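Local coordinates for NAD-dependent protein deacylase 2 (Archaeoglobus fulgidus, PDB 4TWJ), which removes acetyl and other acyl groups from protein lysines in an NAD-dependent reaction, including deacetylation of the archaeal chromatin protein Alba, at residues 77-80 / 81-84; 131-135 / 136-140; 162-165 / 166-169; 219-222 / 223-226. All coordinates share one frame; numbering follows the deposited sequence.

Contact 1: residues 77-80 / 81-84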
ATOM      1  N   GLU A  77     -13.475   5.397  -2.737  1.00 32.11           N
ATOM      2  CA  GLU A  77     -12.858   6.597  -2.175  1.00 31.20           C
ATOM      3  C   GLU A  77     -12.231   6.273  -0.817  1.00 29.01           C
ATOM      4  O   GLU A  77     -12.523   5.225  -0.241  1.00 28.02           O
ATOM      5  CB  GLU A  77     -13.906   7.703  -2.040  1.00 32.64           C
ATOM      6  CG  GLU A  77     -14.316   8.306  -3.375  1.00 33.99           C
ATOM      7  CD  GLU A  77     -15.345   9.409  -3.241  1.00 35.16           C
ATOM      8  OE1 GLU A  77     -15.283  10.372  -4.035  1.00 36.94           O
ATOM      9  OE2 GLU A  77     -16.217   9.313  -2.350  1.00 36.13           O
ATOM     10  N   PRO A  78     -11.363   7.164  -0.301  1.00 27.27           N
ATOM     11  CA  PRO A  78     -10.702   6.876   0.976  1.00 26.04           C
ATOM     12  C   PRO A  78     -11.668   6.609   2.138  1.00 25.06           C
ATOM     13  O   PRO A  78     -12.735   7.221   2.218  1.00 25.35           O
ATOM     14  CB  PRO A  78      -9.882   8.141   1.246  1.00 26.17           C
ATOM     15  CG  PRO A  78      -9.660   8.752  -0.090  1.00 26.68           C
ATOM     16  CD  PRO A  78     -10.872   8.416  -0.907  1.00 26.94           C
ATOM     17  N   ASN A  79     -11.281   5.685   3.012  1.00 23.25           N
ATOM     18  CA  ASN A  79     -12.029   5.347   4.219  1.00 22.48           C
ATOM     19  C   ASN A  79     -11.351   5.966   5.455  1.00 21.58           C
ATOM     20  O   ASN A  79     -10.287   6.574   5.326  1.00 21.21           O
ATOM     21  CB  ASN A  79     -12.171   3.817   4.339  1.00 22.53           C
ATOM     22  CG  ASN A  79     -10.838   3.099   4.496  1.00 22.51           C
ATOM     23  OD1 ASN A  79     -10.041   3.422   5.373  1.00 21.66           O
ATOM     24  ND2 ASN A  79     -10.605   2.099   3.649  1.00 22.67           N
ATOM     25  N   PRO A  80     -11.968   5.827   6.648  1.00 20.70           N
ATOM     26  CA  PRO A  80     -11.407   6.441   7.861  1.00 20.11           C
ATOM     27  C   PRO A  80      -9.970   6.041   8.214  1.00 19.48           C
ATOM     28  O   PRO A  80      -9.276   6.817   8.870  1.00 19.52           O
ATOM     29  CB  PRO A  80     -12.376   5.986   8.953  1.00 20.33           C
ATOM     30  CG  PRO A  80     -13.677   5.850   8.239  1.00 20.62           C
ATOM     31  CD  PRO A  80     -13.302   5.251   6.914  1.00 20.80           C
ATOM     32  N   ALA A  81      -9.523   4.863   7.785  1.00 18.82           N
ATOM     33  CA  ALA A  81      -8.126   4.462   8.003  1.00 18.07           C
ATOM     34  C   ALA A  81      -7.168   5.352   7.207  1.00 17.45           C
ATOM     35  O   ALA A  81      -6.130   5.773   7.725  1.00 17.14           O
ATOM     36  CB  ALA A  81      -7.919   2.997   7.651  1.00 18.29           C
ATOM     37  N   HIS A  82      -7.519   5.646   5.957  1.00 16.75           N
ATOM     38  CA  HIS A  82      -6.713   6.539   5.126  1.00 16.88           C
ATOM     39  C   HIS A  82      -6.680   7.945   5.713  1.00 16.83           C
ATOM     40  O   HIS A  82      -5.634   8.583   5.743  1.00 16.05           O
ATOM     41  CB  HIS A  82      -7.243   6.601   3.692  1.00 17.03           C
ATOM     42  CG  HIS A  82      -7.157   5.301   2.954  1.00 17.22           C
ATOM     43  ND1 HIS A  82      -8.250   4.488   2.756  1.00 17.54           N
ATOM     44  CD2 HIS A  82      -6.114   4.679   2.357  1.00 17.46           C
ATOM     45  CE1 HIS A  82      -7.885   3.419   2.071  1.00 17.48           C
ATOM     46  NE2 HIS A  82      -6.594   3.512   1.814  1.00 17.62           N
ATOM     47  N   TYR A  83      -7.828   8.430   6.176  1.00 17.33           N
ATOM     48  CA  TYR A  83      -7.887   9.772   6.754  1.00 17.69           C
ATOM     49  C   TYR A  83      -7.114   9.857   8.069  1.00 17.04           C
ATOM     50  O   TYR A  83      -6.471  10.869   8.340  1.00 17.24           O
ATOM     51  CB  TYR A  83      -9.335  10.229   6.938  1.00 18.60           C
ATOM     52  CG  TYR A  83     -10.009  10.556   5.624  1.00 19.42           C
ATOM     53  CD1 TYR A  83      -9.560  11.615   4.842  1.00 20.00           C
ATOM     54  CD2 TYR A  83     -11.082   9.801   5.158  1.00 20.22           C
ATOM     55  CE1 TYR A  83     -10.160  11.918   3.633  1.00 20.56           C
ATOM     56  CE2 TYR A  83     -11.691  10.100   3.952  1.00 20.72           C
ATOM     57  CZ  TYR A  83     -11.226  11.157   3.194  1.00 20.88           C
ATOM     58  OH  TYR A  83     -11.823  11.461   1.994  1.00 22.16           O
ATOM     59  N   ALA A  84      -7.164   8.793   8.868  1.00 16.31           N
ATOM     60  CA  ALA A  84      -6.404   8.745  10.120  1.00 15.84           C
ATOM     61  C   ALA A  84      -4.903   8.821   9.856  1.00 15.37           C
ATOM     62  O   ALA A  84      -4.184   9.561  10.528  1.00 15.22           O
ATOM     63  CB  ALA A  84      -6.743   7.488  10.901  1.00 15.91           C
TER
HETATM   64  O   HOH W   1     -13.725   9.671   1.297  1.00 34.25           O
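The imidazole of His82 receives the backbone of Asn79 at its edge: Asn79 N donates to His82 ND1 over 3.3 Å, nearly straight at 165° and slightly out of the ring plane. The Asn79 amide crosses this ring obliquely, the two planes 40° apart. On the phenol of Tyr83, Pro80 CA lies at the edge and a water sits in the ring plane, 2.7 Å from Tyr83 OH; the same water donates to Pro78 O. Pro78 CB packs 3.8 Å from Tyr83 CE2, the proline and the phenol crossing at a slant.

The side chain of Asn79 rises between its own N and carbonyl carbon (chi1 63°), which brings OD1 over the first turn. Asn79 OD1 there accepts from Ala81 N at 2.9 Å and weakly from His82 N at 3.4 Å, while Asn79 ND2 is held by Ile26 O. Regular helical bonding starts with Tyr83 N to Asn79 O, 3.2 Å. Ala81 packs on Ile26 and Ala235, residues of the NAD site, and the ring of His82 meets His106 edge-to-face. With Asn79 as N-cap and His82 returning the bond through its imidazole, the pair forms a capping box at the start of helix 80-90.

Contact 2: residues 131-135 / 136-140; sequences ETYDW and SEFVE
Glu137 OE2 takes the backbone N-H of Asp134 at 2.8 Å, an almost straight bond of 168°, and Glu137 N returns one to Asp134 O at 3.0 Å. This reciprocal pair closes the turn that leads from strand 132-134, at the margin of the three-stranded zinc-binding module of the sirtuin, toward helix 139-143. The carboxylate is met on its anti side, and a water gives a further hydrogen to Glu137 OE2. CG of Glu137 stands beside its own N and the chain runs on extended, which carries the acid back to the strand. Asp134 OD1 is 4.2 Å from Glu137 OE2; the like charges are probably eased by Lys123, which forms a salt bridge with Asp134 OD2. Phe138 N bonds to Trp135 O, continuing the turn.

Farther out, Phe138 reaches over one face of Tyr133, CZ 3.6 Å above the plane and toward the rim, with the rings inclined at 48°. Tyr133 OH bonds to Arg151 N, and its ring touches Cys150, a zinc ligand. An alanine in place of Tyr133 would probably open a gap under the Phe138 ring and leave Arg151 N without its hydroxyl partner. Trp135, which also packs on the modified side chain of the bound peptide, meets Phe142 edge-to-face. Val139 CB sits over the five-membered ring of Trp135, 4.2 Å from the centroid and 23° off the normal, with Val139 CG2 3.7 Å from Trp135 NE1.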
ATOM      1  N   GLU A 131       3.687   4.241 -26.682  1.00 17.16           N
ATOM      2  CA  GLU A 131       2.826   5.392 -26.414  1.00 16.67           C
ATOM      3  C   GLU A 131       2.505   5.455 -24.922  1.00 16.28           C
ATOM      4  O   GLU A 131       2.336   4.416 -24.280  1.00 16.78           O
ATOM      5  CB  GLU A 131       1.526   5.273 -27.213  1.00 16.84           C
ATOM      6  CG  GLU A 131       0.719   6.552 -27.320  1.00 17.14           C
ATOM      7  CD  GLU A 131       1.347   7.601 -28.229  1.00 17.32           C
ATOM      8  OE1 GLU A 131       2.424   7.367 -28.808  1.00 17.30           O
ATOM      9  OE2 GLU A 131       0.749   8.681 -28.362  1.00 17.53           O
ATOM     10  N   THR A 132       2.423   6.666 -24.375  1.00 15.52           N
ATOM     11  CA  THR A 132       2.116   6.855 -22.956  1.00 15.27           C
ATOM     12  C   THR A 132       0.720   7.433 -22.755  1.00 14.66           C
ATOM     13  O   THR A 132       0.212   8.172 -23.602  1.00 14.78           O
ATOM     14  CB  THR A 132       3.152   7.760 -22.262  1.00 15.65           C
ATOM     15  OG1 THR A 132       3.092   9.080 -22.815  1.00 16.21           O
ATOM     16  CG2 THR A 132       4.548   7.198 -22.442  1.00 15.73           C
ATOM     17  N   TYR A 133       0.105   7.077 -21.628  1.00 14.06           N
ATOM     18  CA  TYR A 133      -1.268   7.466 -21.316  1.00 13.63           C
ATOM     19  C   TYR A 133      -1.432   7.838 -19.853  1.00 13.61           C
ATOM     20  O   TYR A 133      -0.691   7.357 -18.992  1.00 13.58           O
ATOM     21  CB  TYR A 133      -2.232   6.313 -21.604  1.00 13.31           C
ATOM     22  CG  TYR A 133      -2.288   5.921 -23.054  1.00 13.01           C
ATOM     23  CD1 TYR A 133      -1.426   4.957 -23.569  1.00 13.02           C
ATOM     24  CD2 TYR A 133      -3.199   6.520 -23.917  1.00 13.08           C
ATOM     25  CE1 TYR A 133      -1.468   4.605 -24.907  1.00 12.99           C
ATOM     26  CE2 TYR A 133      -3.249   6.175 -25.252  1.00 12.98           C
ATOM     27  CZ  TYR A 133      -2.383   5.224 -25.744  1.00 13.10           C
ATOM     28  OH  TYR A 133      -2.442   4.895 -27.078  1.00 13.55           O
ATOM     29  N   ASP A 134      -2.425   8.685 -19.591  1.00 13.71           N
ATOM     30  CA  ASP A 134      -2.948   8.904 -18.251  1.00 14.35           C
ATOM     31  C   ASP A 134      -4.189   8.045 -18.074  1.00 13.76           C
ATOM     32  O   ASP A 134      -4.944   7.831 -19.025  1.00 13.24           O
ATOM     33  CB  ASP A 134      -3.338  10.367 -18.056  1.00 15.16           C
ATOM     34  CG  ASP A 134      -2.162  11.304 -18.164  1.00 16.32           C
ATOM     35  OD1 ASP A 134      -2.288  12.335 -18.851  1.00 18.28           O
ATOM     36  OD2 ASP A 134      -1.107  11.017 -17.566  1.00 17.46           O
ATOM     37  N   TRP A 135      -4.409   7.579 -16.849  1.00 13.68           N
ATOM     38  CA  TRP A 135      -5.573   6.755 -16.526  1.00 13.80           C
ATOM     39  C   TRP A 135      -6.901   7.445 -16.863  1.00 13.48           C
ATOM     40  O   TRP A 135      -7.865   6.785 -17.248  1.00 13.03           O
ATOM     41  CB  TRP A 135      -5.543   6.363 -15.048  1.00 14.30           C
ATOM     42  CG  TRP A 135      -6.682   5.499 -14.612  1.00 15.13           C
ATOM     43  CD1 TRP A 135      -7.566   5.762 -13.611  1.00 15.54           C
ATOM     44  CD2 TRP A 135      -7.063   4.231 -15.161  1.00 15.49           C
ATOM     45  NE1 TRP A 135      -8.473   4.739 -13.495  1.00 16.00           N
ATOM     46  CE2 TRP A 135      -8.188   3.785 -14.435  1.00 15.72           C
ATOM     47  CE3 TRP A 135      -6.562   3.427 -16.190  1.00 15.91           C
ATOM     48  CZ2 TRP A 135      -8.826   2.570 -14.710  1.00 16.02           C
ATOM     49  CZ3 TRP A 135      -7.197   2.221 -16.465  1.00 16.21           C
ATOM     50  CH2 TRP A 135      -8.316   1.806 -15.725  1.00 15.99           C
ATOM     51  N   SER A 136      -6.933   8.770 -16.735  1.00 13.59           N
ATOM     52  CA  SER A 136      -8.111   9.567 -17.096  1.00 13.81           C
ATOM     53  C   SER A 136      -8.587   9.334 -18.533  1.00 13.66           C
ATOM     54  O   SER A 136      -9.759   9.563 -18.838  1.00 14.04           O
ATOM     55  CB  SER A 136      -7.827  11.057 -16.894  1.00 14.12           C
ATOM     56  OG  SER A 136      -6.792  11.501 -17.751  1.00 14.71           O
ATOM     57  N   GLU A 137      -7.683   8.890 -19.405  1.00 13.52           N
ATOM     58  CA  GLU A 137      -8.012   8.629 -20.807  1.00 13.67           C
ATOM     59  C   GLU A 137      -8.785   7.321 -20.997  1.00 13.70           C
ATOM     60  O   GLU A 137      -9.500   7.159 -21.988  1.00 13.89           O
ATOM     61  CB  GLU A 137      -6.739   8.618 -21.657  1.00 14.02           C
ATOM     62  CG  GLU A 137      -5.906   9.879 -21.518  1.00 14.18           C
ATOM     63  CD  GLU A 137      -4.696   9.875 -22.421  1.00 14.51           C
ATOM     64  OE1 GLU A 137      -4.888   9.967 -23.645  1.00 14.87           O
ATOM     65  OE2 GLU A 137      -3.560   9.784 -21.922  1.00 14.52           O
ATOM     66  N   PHE A 138      -8.644   6.391 -20.054  1.00 13.46           N
ATOM     67  CA  PHE A 138      -9.244   5.060 -20.177  1.00 13.40           C
ATOM     68  C   PHE A 138     -10.412   4.806 -19.235  1.00 14.06           C
ATOM     69  O   PHE A 138     -11.200   3.890 -19.468  1.00 14.11           O
ATOM     70  CB  PHE A 138      -8.193   3.987 -19.891  1.00 12.99           C
ATOM     71  CG  PHE A 138      -7.137   3.873 -20.944  1.00 12.63           C
ATOM     72  CD1 PHE A 138      -7.474   3.516 -22.240  1.00 12.57           C
ATOM     73  CD2 PHE A 138      -5.800   4.080 -20.634  1.00 12.50           C
ATOM     74  CE1 PHE A 138      -6.502   3.392 -23.211  1.00 12.48           C
ATOM     75  CE2 PHE A 138      -4.826   3.954 -21.603  1.00 12.49           C
ATOM     76  CZ  PHE A 138      -5.177   3.616 -22.893  1.00 12.39           C
ATOM     77  N   VAL A 139     -10.512   5.592 -18.168  1.00 15.04           N
ATOM     78  CA  VAL A 139     -11.384   5.236 -17.050  1.00 15.98           C
ATOM     79  C   VAL A 139     -12.868   5.122 -17.433  1.00 16.85           C
ATOM     80  O   VAL A 139     -13.555   4.220 -16.950  1.00 17.07           O
ATOM     81  CB  VAL A 139     -11.179   6.188 -15.843  1.00 16.29           C
ATOM     82  CG1 VAL A 139     -11.634   7.606 -16.167  1.00 16.38           C
ATOM     83  CG2 VAL A 139     -11.885   5.642 -14.605  1.00 16.59           C
ATOM     84  N   GLU A 140     -13.357   6.004 -18.306  1.00 18.16           N
ATOM     85  CA  GLU A 140     -14.755   5.922 -18.752  1.00 19.36           C
ATOM     86  C   GLU A 140     -15.032   4.587 -19.443  1.00 19.20           C
ATOM     87  O   GLU A 140     -15.944   3.860 -19.047  1.00 19.35           O
ATOM     88  CB  GLU A 140     -15.132   7.076 -19.690  1.00 20.63           C
ATOM     89  CG  GLU A 140     -16.612   7.075 -20.061  1.00 21.89           C
ATOM     90  CD  GLU A 140     -16.993   8.117 -21.096  1.00 23.09           C
ATOM     91  OE1 GLU A 140     -18.092   7.984 -21.678  1.00 25.12           O
ATOM     92  OE2 GLU A 140     -16.217   9.065 -21.333  1.00 23.96           O
TER
HETATM   93  O   HOH W   2      -1.332  11.167 -23.109  1.00 25.59           O

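Contact 3: residues 162-165 / 166-169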
ATOM      1  N   VAL A 162       2.281  -0.276 -12.982  1.00 13.86           N
ATOM      2  CA  VAL A 162       2.118  -1.038 -11.763  1.00 13.80           C
ATOM      3  C   VAL A 162       3.143  -2.155 -11.830  1.00 13.60           C
ATOM      4  O   VAL A 162       3.395  -2.706 -12.903  1.00 14.02           O
ATOM      5  CB  VAL A 162       0.697  -1.632 -11.685  1.00 14.27           C
ATOM      6  CG1 VAL A 162       0.597  -2.729 -10.629  1.00 14.51           C
ATOM      7  CG2 VAL A 162      -0.315  -0.529 -11.417  1.00 14.38           C
ATOM      8  N   VAL A 163       3.738  -2.481 -10.691  1.00 12.73           N
ATOM      9  CA  VAL A 163       4.628  -3.627 -10.601  1.00 12.42           C
ATOM     10  C   VAL A 163       3.761  -4.878 -10.515  1.00 12.25           C
ATOM     11  O   VAL A 163       3.067  -5.083  -9.521  1.00 12.27           O
ATOM     12  CB  VAL A 163       5.535  -3.544  -9.359  1.00 12.43           C
ATOM     13  CG1 VAL A 163       6.443  -4.765  -9.278  1.00 12.35           C
ATOM     14  CG2 VAL A 163       6.362  -2.266  -9.391  1.00 12.32           C
ATOM     15  N   LEU A 164       3.788  -5.700 -11.562  1.00 12.36           N
ATOM     16  CA  LEU A 164       3.102  -6.983 -11.536  1.00 12.42           C
ATOM     17  C   LEU A 164       4.019  -8.014 -10.903  1.00 12.37           C
ATOM     18  O   LEU A 164       5.229  -7.808 -10.820  1.00 11.69           O
ATOM     19  CB  LEU A 164       2.737  -7.432 -12.952  1.00 12.80           C
ATOM     20  CG  LEU A 164       1.813  -6.485 -13.714  1.00 12.97           C
ATOM     21  CD1 LEU A 164       1.559  -7.020 -15.117  1.00 13.11           C
ATOM     22  CD2 LEU A 164       0.510  -6.288 -12.962  1.00 13.08           C
ATOM     23  N   PHE A 165       3.446  -9.128 -10.458  1.00 12.44           N
ATOM     24  CA  PHE A 165       4.265 -10.227  -9.957  1.00 12.66           C
ATOM     25  C   PHE A 165       5.266 -10.640 -11.034  1.00 12.72           C
ATOM     26  O   PHE A 165       4.927 -10.709 -12.216  1.00 12.72           O
ATOM     27  CB  PHE A 165       3.398 -11.404  -9.507  1.00 12.88           C
ATOM     28  CG  PHE A 165       2.728 -11.177  -8.180  1.00 13.26           C
ATOM     29  CD1 PHE A 165       3.379 -11.501  -6.998  1.00 13.32           C
ATOM     30  CD2 PHE A 165       1.457 -10.621  -8.107  1.00 13.53           C
ATOM     31  CE1 PHE A 165       2.775 -11.283  -5.769  1.00 13.53           C
ATOM     32  CE2 PHE A 165       0.845 -10.403  -6.883  1.00 13.72           C
ATOM     33  CZ  PHE A 165       1.506 -10.731  -5.710  1.00 13.70           C
ATOM     34  N   GLY A 166       6.512 -10.854 -10.622  1.00 12.78           N
ATOM     35  CA  GLY A 166       7.589 -11.199 -11.543  1.00 12.92           C
ATOM     36  C   GLY A 166       8.384 -10.018 -12.074  1.00 13.20           C
ATOM     37  O   GLY A 166       9.349 -10.214 -12.815  1.00 13.67           O
ATOM     38  N   GLU A 167       7.998  -8.797 -11.698  1.00 13.30           N
ATOM     39  CA  GLU A 167       8.735  -7.592 -12.083  1.00 13.49           C
ATOM     40  C   GLU A 167       9.512  -7.027 -10.900  1.00 13.41           C
ATOM     41  O   GLU A 167       9.070  -7.140  -9.760  1.00 13.28           O
ATOM     42  CB  GLU A 167       7.782  -6.509 -12.590  1.00 13.83           C
ATOM     43  CG  GLU A 167       7.005  -6.891 -13.834  1.00 14.20           C
ATOM     44  CD  GLU A 167       6.354  -5.693 -14.494  1.00 14.42           C
ATOM     45  OE1 GLU A 167       6.889  -5.209 -15.517  1.00 15.33           O
ATOM     46  OE2 GLU A 167       5.320  -5.224 -13.983  1.00 14.25           O
ATOM     47  N   PRO A 168      10.661  -6.384 -11.171  1.00 13.61           N
ATOM     48  CA  PRO A 168      11.370  -5.692 -10.101  1.00 13.65           C
ATOM     49  C   PRO A 168      10.661  -4.395  -9.727  1.00 13.61           C
ATOM     50  O   PRO A 168       9.882  -3.858 -10.519  1.00 13.62           O
ATOM     51  CB  PRO A 168      12.735  -5.401 -10.727  1.00 13.81           C
ATOM     52  CG  PRO A 168      12.445  -5.247 -12.175  1.00 13.93           C
ATOM     53  CD  PRO A 168      11.328  -6.211 -12.475  1.00 13.81           C
ATOM     54  N   LEU A 169      10.921  -3.896  -8.525  1.00 13.76           N
ATOM     55  CA  LEU A 169      10.270  -2.677  -8.059  1.00 13.73           C
ATOM     56  C   LEU A 169      11.048  -1.460  -8.537  1.00 14.19           C
ATOM     57  O   LEU A 169      12.240  -1.570  -8.831  1.00 14.49           O
ATOM     58  CB  LEU A 169      10.177  -2.655  -6.532  1.00 13.54           C
ATOM     59  CG  LEU A 169       9.018  -3.447  -5.925  1.00 13.46           C
ATOM     60  CD1 LEU A 169       9.100  -4.930  -6.244  1.00 13.48           C
ATOM     61  CD2 LEU A 169       8.985  -3.217  -4.422  1.00 13.42           C
TER
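Two hydrogen bonds join Leu164 and Glu167. One, Glu167 N to Leu164 O at 3.1 Å, closes a type II beta turn from Leu164 to Glu167. The other ties backbone to side chain: Leu164 N points at Glu167 OE2, 2.9 Å away and nearly straight at 170°, using the anti lone pair of that oxygen. Glu167 turns CG away from its carbonyl carbon (chi1 -62°) and stretches out, laying the carboxylate alongside Leu164, whose side chain points the same way.

Among charged partners, Glu167 OE2 also forms a salt bridge with Lys159, which bonds to Val162 O as well. A glutamine here would probably leave Lys159 without its counter-charge and weaken the hold on Leu164 N. Apolar contact is lighter: Val163 CG1 meets Leu169 CD1 at 4.0 Å. Gly166 adopts a positive phi (92°), where a CB would clash with Phe165 O.

Around the turn, Gly166 and Glu167 make backbone hydrogen bonds to the bound peptide, Val163 O bonds to its modified side chain, and Val162, Phe165 and Leu169 pack on that side chain. The loop follows strand 158-162 and precedes helix 171-182, with Leu164 against Phe56 and Glu167 against Ile53 of helix 53-58.

Contact 4: residues 219-222 / 223-226; sequences EPTM and ADPI
With Asp224 CG held beside its own N (chi1 -73°) and the carboxylate turned by a chi2 of -4°, both Asp224 oxygens come back over the N-H of Thr221. Thr221 OG1, set between its own N and carbonyl carbon by a chi1 of 76°, meets the same acid. Thr221 N gives its hydrogen to Asp224 OD2 at 3.1 Å, with a weak second branch to Asp224 OD1. The hydroxyl of Thr221 donates through OG1 to Asp224 OD1 over 2.8 Å. Thr221 N meets OD2, and Thr221 OG1 meets OD1, from well above the carboxylate plane, and the two side chains cross at about a right angle.

These bonds clasp a type I beta turn from Thr221 to Asp224, closed by Asp224 N to Thr221 O at 3.2 Å; the loop joins strands 212-217 and 229-232 of the parallel Rossmann-type sheet and includes Glu219, which binds NAD together with Asn217 and Ala218. Ala223 N adds a weak bond to Thr221 OG1. A water donating to Glu219 O and to Asp224 OD1, 2.9 Å from the latter, gives that carboxylate oxygen another partner. Pro220 CB lies 3.4 Å from Asp224 OD2. Beyond the turn, Ala223 packs on Tyr204 of helix 201-208, and exposed Met222 packs on the backbone of the bound peptide.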
ATOM      1  N   GLU A 219      -6.971 -10.182  10.568  1.00 24.13           N
ATOM      2  CA  GLU A 219      -6.605 -11.553  10.930  1.00 25.82           C
ATOM      3  C   GLU A 219      -5.126 -11.654  11.287  1.00 25.53           C
ATOM      4  O   GLU A 219      -4.353 -10.747  10.978  1.00 24.24           O
ATOM      5  CB  GLU A 219      -6.907 -12.497   9.766  1.00 27.38           C
ATOM      6  CG  GLU A 219      -8.307 -12.343   9.190  1.00 28.96           C
ATOM      7  CD  GLU A 219      -8.633 -13.383   8.138  1.00 30.50           C
ATOM      8  OE1 GLU A 219      -9.830 -13.697   7.975  1.00 32.09           O
ATOM      9  OE2 GLU A 219      -7.703 -13.889   7.473  1.00 32.13           O
ATOM     10  N   PRO A 220      -4.723 -12.760  11.940  1.00 25.82           N
ATOM     11  CA  PRO A 220      -3.301 -12.961  12.212  1.00 25.79           C
ATOM     12  C   PRO A 220      -2.467 -13.161  10.947  1.00 25.61           C
ATOM     13  O   PRO A 220      -2.994 -13.553   9.902  1.00 26.09           O
ATOM     14  CB  PRO A 220      -3.275 -14.235  13.071  1.00 25.97           C
ATOM     15  CG  PRO A 220      -4.643 -14.345  13.644  1.00 26.05           C
ATOM     16  CD  PRO A 220      -5.553 -13.791  12.592  1.00 25.93           C
ATOM     17  N   THR A 221      -1.178 -12.862  11.054  1.00 25.47           N
ATOM     18  CA  THR A 221      -0.210 -13.143  10.001  1.00 25.44           C
ATOM     19  C   THR A 221       0.904 -13.992  10.598  1.00 25.72           C
ATOM     20  O   THR A 221       1.073 -14.041  11.817  1.00 25.48           O
ATOM     21  CB  THR A 221       0.410 -11.852   9.418  1.00 25.30           C
ATOM     22  OG1 THR A 221       1.383 -11.320  10.326  1.00 24.64           O
ATOM     23  CG2 THR A 221      -0.658 -10.806   9.151  1.00 25.43           C
ATOM     24  N   MET A 222       1.679 -14.643   9.737  1.00 26.49           N
ATOM     25  CA  MET A 222       2.829 -15.422  10.191  1.00 26.60           C
ATOM     26  C   MET A 222       3.944 -14.535  10.756  1.00 24.45           C
ATOM     27  O   MET A 222       4.841 -15.033  11.432  1.00 23.61           O
ATOM     28  CB  MET A 222       3.373 -16.291   9.050  1.00 28.84           C
ATOM     29  CG  MET A 222       2.416 -17.370   8.563  1.00 30.64           C
ATOM     30  SD  MET A 222       2.217 -18.747   9.714  1.00 33.58           S
ATOM     31  CE  MET A 222       0.829 -18.210  10.713  1.00 33.30           C
ATOM     32  N   ALA A 223       3.884 -13.229  10.481  1.00 22.05           N
ATOM     33  CA  ALA A 223       4.872 -12.273  10.986  1.00 20.90           C
ATOM     34  C   ALA A 223       4.512 -11.685  12.355  1.00 19.82           C
ATOM     35  O   ALA A 223       5.316 -10.972  12.948  1.00 19.34           O
ATOM     36  CB  ALA A 223       5.070 -11.150   9.981  1.00 20.69           C
ATOM     37  N   ASP A 224       3.323 -11.992  12.866  1.00 19.15           N
ATOM     38  CA  ASP A 224       2.869 -11.433  14.150  1.00 19.13           C
ATOM     39  C   ASP A 224       3.902 -11.490  15.290  1.00 18.74           C
ATOM     40  O   ASP A 224       4.028 -10.524  16.044  1.00 18.39           O
ATOM     41  CB  ASP A 224       1.563 -12.098  14.605  1.00 19.34           C
ATOM     42  CG  ASP A 224       0.360 -11.665  13.785  1.00 19.68           C
ATOM     43  OD1 ASP A 224       0.491 -10.789  12.902  1.00 19.66           O
ATOM     44  OD2 ASP A 224      -0.736 -12.216  14.019  1.00 20.16           O
ATOM     45  N   PRO A 225       4.653 -12.604  15.421  1.00 18.67           N
ATOM     46  CA  PRO A 225       5.600 -12.684  16.545  1.00 18.57           C
ATOM     47  C   PRO A 225       6.641 -11.561  16.658  1.00 18.39           C
ATOM     48  O   PRO A 225       7.161 -11.332  17.749  1.00 19.00           O
ATOM     49  CB  PRO A 225       6.292 -14.031  16.320  1.00 18.79           C
ATOM     50  CG  PRO A 225       5.262 -14.854  15.633  1.00 18.78           C
ATOM     51  CD  PRO A 225       4.538 -13.900  14.722  1.00 18.95           C
ATOM     52  N   ILE A 226       6.944 -10.861  15.564  1.00 18.14           N
ATOM     53  CA  ILE A 226       7.955  -9.797  15.614  1.00 17.73           C
ATOM     54  C   ILE A 226       7.404  -8.466  16.136  1.00 17.30           C
ATOM     55  O   ILE A 226       8.172  -7.539  16.392  1.00 17.42           O
ATOM     56  CB  ILE A 226       8.641  -9.558  14.241  1.00 17.79           C
ATOM     57  CG1 ILE A 226       7.729  -8.783  13.275  1.00 17.86           C
ATOM     58  CG2 ILE A 226       9.112 -10.878  13.640  1.00 17.88           C
ATOM     59  CD1 ILE A 226       8.422  -8.348  12.000  1.00 18.05           C
TER
HETATM   60  O   HOH W   3      -1.967  -9.498  12.123  1.00 18.63           O

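In the fold
The four contacts follow one another along the chain without touching. Contacts 1 and 4 belong to the Rossmann-type part, contact 2 to the zinc module, whose metal is held by Cys126, Cys129, Cys150 and Cys153. Contact 3 lies in the loop leaving that module, its nearest atoms about 9 Å from contact 2 and about 15 Å from contacts 1 and 4. Contacts 2 and 4 are the farthest apart, centres 39 Å. Contact 4 includes NAD-binding Glu219, and NAD-binding residues adjoin contacts 1 and 3; Val163 of contact 3 lies about 4 Å, side chain to side chain, from His118, the predicted proton acceptor. Contacts 2, 3 and 4 each touch the bound acylated peptide, contact 3 most extensively.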